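Local coordinates for stage III sporulation protein AB (Bacillus subtilis, PDB 6BS9), which is a sporulation-essential protein that probably serves the secretion system assembled during spore formation, at residues A64-K73 / Y86-G97. Residues are numbered along the deposited sequence; the frame is centred on the assembly and turned at random.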
loop_
_atom_site.group_PDB
_atom_site.type_symbol
_atom_site.label_atom_id
_atom_site.label_comp_id
_atom_site.label_asym_id
_atom_site.label_seq_id
_atom_site.Cartn_x
_atom_site.Cartn_y
_atom_site.Cartn_z
ATOM N N ALA A 64 -12.600 0.360 6.066
ATOM C CA ALA A 64 -11.189 0.175 5.744
ATOM C C ALA A 64 -10.772 1.084 4.594
ATOM O O ALA A 64 -9.703 1.659 4.610
ATOM C CB ALA A 64 -10.911 -1.283 5.427
ATOM N N LYS A 65 -11.679 1.258 3.638
ATOM C CA LYS A 65 -11.469 2.140 2.515
ATOM C C LYS A 65 -11.215 3.551 2.964
ATOM O O LYS A 65 -10.295 4.201 2.461
ATOM C CB LYS A 65 -12.664 2.061 1.580
ATOM C CG LYS A 65 -12.740 3.081 0.460
ATOM C CD LYS A 65 -14.133 3.030 -0.161
ATOM C CE LYS A 65 -14.265 3.945 -1.365
ATOM N NZ LYS A 65 -13.974 5.369 -1.003
ATOM N N THR A 66 -12.040 4.054 3.874
ATOM C CA THR A 66 -11.905 5.421 4.292
ATOM C C THR A 66 -10.594 5.544 5.098
ATOM O O THR A 66 -9.830 6.502 4.896
ATOM C CB THR A 66 -13.126 5.845 5.140
ATOM O OG1 THR A 66 -14.307 5.782 4.339
ATOM C CG2 THR A 66 -12.981 7.253 5.734
ATOM N N ALA A 67 -10.340 4.587 5.979
ATOM C CA ALA A 67 -9.109 4.597 6.792
ATOM C C ALA A 67 -7.856 4.572 5.952
ATOM O O ALA A 67 -6.882 5.301 6.251
ATOM C CB ALA A 67 -9.073 3.424 7.753
ATOM N N TRP A 68 -7.897 3.798 4.880
ATOM C CA TRP A 68 -6.790 3.780 3.950
ATOM C C TRP A 68 -6.540 5.129 3.226
ATOM O O TRP A 68 -5.396 5.632 3.194
ATOM C CB TRP A 68 -6.982 2.700 2.918
ATOM C CG TRP A 68 -5.865 2.636 2.030
ATOM C CD1 TRP A 68 -5.747 3.220 0.786
ATOM C CD2 TRP A 68 -4.605 2.014 2.284
ATOM N NE1 TRP A 68 -4.514 2.902 0.212
ATOM C CE2 TRP A 68 -3.793 2.192 1.123
ATOM C CE3 TRP A 68 -4.063 1.297 3.372
ATOM C CZ2 TRP A 68 -2.490 1.721 1.068
ATOM C CZ3 TRP A 68 -2.768 0.793 3.286
ATOM C CH2 TRP A 68 -2.023 0.986 2.162
ATOM N N GLU A 69 -7.602 5.700 2.686
ATOM C CA GLU A 69 -7.518 6.985 1.981
ATOM C C GLU A 69 -6.952 8.065 2.873
ATOM O O GLU A 69 -6.055 8.798 2.462
ATOM C CB GLU A 69 -8.869 7.472 1.441
ATOM C CG GLU A 69 -8.938 7.409 -0.061
ATOM C CD GLU A 69 -9.553 6.147 -0.607
ATOM O OE1 GLU A 69 -10.798 6.074 -0.482
ATOM O OE2 GLU A 69 -8.797 5.317 -1.204
ATOM N N GLN A 70 -7.458 8.140 4.094
ATOM C CA GLN A 70 -6.993 9.119 5.076
ATOM C C GLN A 70 -5.508 8.910 5.404
ATOM O O GLN A 70 -4.751 9.844 5.443
ATOM C CB GLN A 70 -7.868 9.042 6.333
ATOM C CG GLN A 70 -8.297 10.384 6.904
ATOM C CD GLN A 70 -9.294 10.268 8.069
ATOM O OE1 GLN A 70 -9.022 10.748 9.188
ATOM N NE2 GLN A 70 -10.463 9.629 7.817
ATOM N N SER A 71 -5.085 7.665 5.595
ATOM C CA SER A 71 -3.704 7.406 5.926
ATOM C C SER A 71 -2.791 7.717 4.783
ATOM O O SER A 71 -1.719 8.295 4.935
ATOM C CB SER A 71 -3.520 5.946 6.357
ATOM O OG SER A 71 -4.489 5.556 7.307
ATOM N N LEU A 72 -3.252 7.380 3.619
ATOM C CA LEU A 72 -2.506 7.703 2.428
ATOM C C LEU A 72 -2.209 9.218 2.245
ATOM O O LEU A 72 -1.075 9.608 1.903
ATOM C CB LEU A 72 -3.248 7.109 1.220
ATOM C CG LEU A 72 -2.625 7.282 -0.153
ATOM C CD1 LEU A 72 -1.270 6.573 -0.207
ATOM C CD2 LEU A 72 -3.603 6.741 -1.203
ATOM N N LYS A 73 -3.229 10.047 2.404
ATOM C CA LYS A 73 -3.089 11.520 2.262
ATOM C C LYS A 73 -2.184 12.091 3.323
ATOM O O LYS A 73 -1.367 12.983 3.085
ATOM C CB LYS A 73 -4.458 12.217 2.308
ATOM C CG LYS A 73 -5.348 11.914 1.080
ATOM C CD LYS A 73 -6.506 12.900 0.880
ATOM C CE LYS A 73 -7.924 12.424 1.248
ATOM N NZ LYS A 73 -8.847 12.207 0.088
ATOM N N TYR A 86 0.323 7.086 -6.435
ATOM C CA TYR A 86 -0.773 7.606 -5.596
ATOM C C TYR A 86 -2.087 7.022 -6.085
ATOM O O TYR A 86 -2.896 6.539 -5.282
ATOM C CB TYR A 86 -0.885 9.159 -5.607
ATOM C CG TYR A 86 -2.097 9.669 -4.809
ATOM C CD1 TYR A 86 -2.058 9.753 -3.410
ATOM C CD2 TYR A 86 -3.283 10.052 -5.454
ATOM C CE1 TYR A 86 -3.146 10.208 -2.688
ATOM C CE2 TYR A 86 -4.391 10.498 -4.727
ATOM C CZ TYR A 86 -4.323 10.541 -3.348
ATOM O OH TYR A 86 -5.406 10.971 -2.611
ATOM N N GLU A 87 -2.291 7.068 -7.399
ATOM C CA GLU A 87 -3.539 6.605 -7.974
ATOM C C GLU A 87 -3.699 5.093 -7.772
ATOM O O GLU A 87 -4.763 4.627 -7.445
ATOM C CB GLU A 87 -3.642 6.990 -9.477
ATOM C CG GLU A 87 -3.882 8.500 -9.733
ATOM C CD GLU A 87 -5.159 9.054 -9.095
ATOM O OE1 GLU A 87 -6.221 8.319 -9.088
ATOM O OE2 GLU A 87 -5.100 10.217 -8.574
ATOM N N VAL A 88 -2.621 4.352 -7.943
ATOM C CA VAL A 88 -2.673 2.960 -7.668
ATOM C C VAL A 88 -3.016 2.696 -6.218
ATOM O O VAL A 88 -3.886 1.866 -5.928
ATOM C CB VAL A 88 -1.363 2.241 -8.072
ATOM C CG1 VAL A 88 -1.368 0.798 -7.590
ATOM C CG2 VAL A 88 -1.190 2.286 -9.593
ATOM N N LEU A 89 -2.358 3.397 -5.293
ATOM C CA LEU A 89 -2.654 3.220 -3.878
ATOM C C LEU A 89 -4.080 3.636 -3.493
ATOM O O LEU A 89 -4.716 2.990 -2.662
ATOM C CB LEU A 89 -1.590 3.905 -3.044
ATOM C CG LEU A 89 -0.208 3.243 -3.181
ATOM C CD1 LEU A 89 0.873 4.084 -2.609
ATOM C CD2 LEU A 89 -0.161 1.844 -2.532
ATOM N N LYS A 90 -4.594 4.666 -4.132
ATOM C CA LYS A 90 -5.985 5.074 -3.969
ATOM C C LYS A 90 -6.916 4.001 -4.470
ATOM O O LYS A 90 -7.880 3.679 -3.790
ATOM C CB LYS A 90 -6.246 6.402 -4.707
ATOM C CG LYS A 90 -7.611 7.029 -4.424
ATOM C CD LYS A 90 -7.810 8.362 -5.163
ATOM C CE LYS A 90 -9.097 9.085 -4.719
ATOM N NZ LYS A 90 -9.057 10.576 -4.918
ATOM N N GLN A 91 -6.653 3.452 -5.656
ATOM C CA GLN A 91 -7.464 2.312 -6.185
ATOM C C GLN A 91 -7.418 1.096 -5.256
ATOM O O GLN A 91 -8.422 0.418 -5.080
ATOM C CB GLN A 91 -7.330 1.943 -7.715
ATOM C CG GLN A 91 -6.031 2.071 -8.500
ATOM C CD GLN A 91 -5.967 1.121 -9.749
ATOM O OE1 GLN A 91 -4.967 0.463 -9.975
ATOM N NE2 GLN A 91 -7.046 1.053 -10.521
ATOM N N PHE A 92 -6.288 0.865 -4.600
ATOM C CA PHE A 92 -6.243 -0.173 -3.582
ATOM C C PHE A 92 -7.237 0.111 -2.428
ATOM O O PHE A 92 -7.943 -0.782 -1.986
ATOM C CB PHE A 92 -4.813 -0.422 -3.056
ATOM C CG PHE A 92 -4.744 -1.384 -1.903
ATOM C CD1 PHE A 92 -4.829 -2.708 -2.105
ATOM C CD2 PHE A 92 -4.609 -0.941 -0.607
ATOM C CE1 PHE A 92 -4.745 -3.621 -1.036
ATOM C CE2 PHE A 92 -4.584 -1.815 0.448
ATOM C CZ PHE A 92 -4.646 -3.169 0.242
ATOM N N GLY A 93 -7.287 1.343 -1.928
ATOM C CA GLY A 93 -8.308 1.699 -0.938
ATOM C C GLY A 93 -9.735 1.421 -1.401
ATOM O O GLY A 93 -10.502 0.819 -0.677
ATOM N N GLU A 94 -10.070 1.865 -2.603
ATOM C CA GLU A 94 -11.395 1.702 -3.212
ATOM C C GLU A 94 -11.727 0.215 -3.255
ATOM O O GLU A 94 -12.810 -0.217 -2.835
ATOM C CB GLU A 94 -11.411 2.373 -4.615
ATOM C CG GLU A 94 -10.856 3.834 -4.651
ATOM C CD GLU A 94 -11.807 5.026 -4.856
ATOM O OE1 GLU A 94 -11.301 6.066 -5.422
ATOM O OE2 GLU A 94 -12.997 4.989 -4.416
ATOM N N THR A 95 -10.721 -0.599 -3.540
ATOM C CA THR A 95 -10.841 -2.024 -3.489
ATOM C C THR A 95 -11.258 -2.642 -2.175
ATOM O O THR A 95 -11.813 -3.754 -2.119
ATOM C CB THR A 95 -9.467 -2.630 -3.934
ATOM O OG1 THR A 95 -9.261 -2.376 -5.322
ATOM C CG2 THR A 95 -9.331 -4.114 -3.684
ATOM N N LEU A 96 -10.913 -2.017 -1.068
ATOM C CA LEU A 96 -11.268 -2.584 0.251
ATOM C C LEU A 96 -12.757 -2.576 0.485
ATOM O O LEU A 96 -13.248 -3.216 1.427
ATOM C CB LEU A 96 -10.498 -1.827 1.373
ATOM C CG LEU A 96 -8.975 -1.898 1.193
ATOM C CD1 LEU A 96 -8.232 -0.983 2.122
ATOM C CD2 LEU A 96 -8.473 -3.297 1.358
ATOM N N GLY A 97 -13.418 -1.688 -0.242
ATOM C CA GLY A 97 -14.854 -1.558 -0.189
ATOM C C GLY A 97 -15.644 -2.329 -1.196
ATOM O O GLY A 97 -16.847 -2.173 -1.243
#
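W68 reaches across to helix 83-95 with its indole N-H, and NE1 donates to L89 O at 2.9 Å. The bond is bent, 142° at the hydrogen, and comes from above the carbonyl plane, whereas G93 N approaches that oxygen from the opposite face. One helical carbonyl thus serves both its own backbone and a neighbouring ring. CG of W68 stands anti to the backbone N (chi1 -177°), which carries the indole over to G93, whose CA lies 3.4 Å from W68 CD1; a CB on G93 would clash there. F92 turns its edge onto one indole face in a T-shaped pair, ring planes at 73°. The setting is an all-helical bundle, in which helices 64-75 and 83-95 form an antiparallel hairpin; the axes of segments 64-73 and 86-95 come within 8.0 Å. F53 and L17, from helices 46-58 and 2-26, also touch the W68 side chain, F53 in an edge-to-face pair. A leucine in place of W68 would probably leave L89 O without its second donor and the edge of F92 without an aromatic face to rest on. One turn further along, L72 sends CD2 to within 3.8 Å of Y86 CE1 while CD1 packs on L89 CB. On the more exposed flank K65, extended until its last bend, brings NZ to two carboxylates, forming salt bridges to E94 OE2 at 3.6 Å and, with a weak hydrogen bond, to E69 OE1 at 3.3 Å.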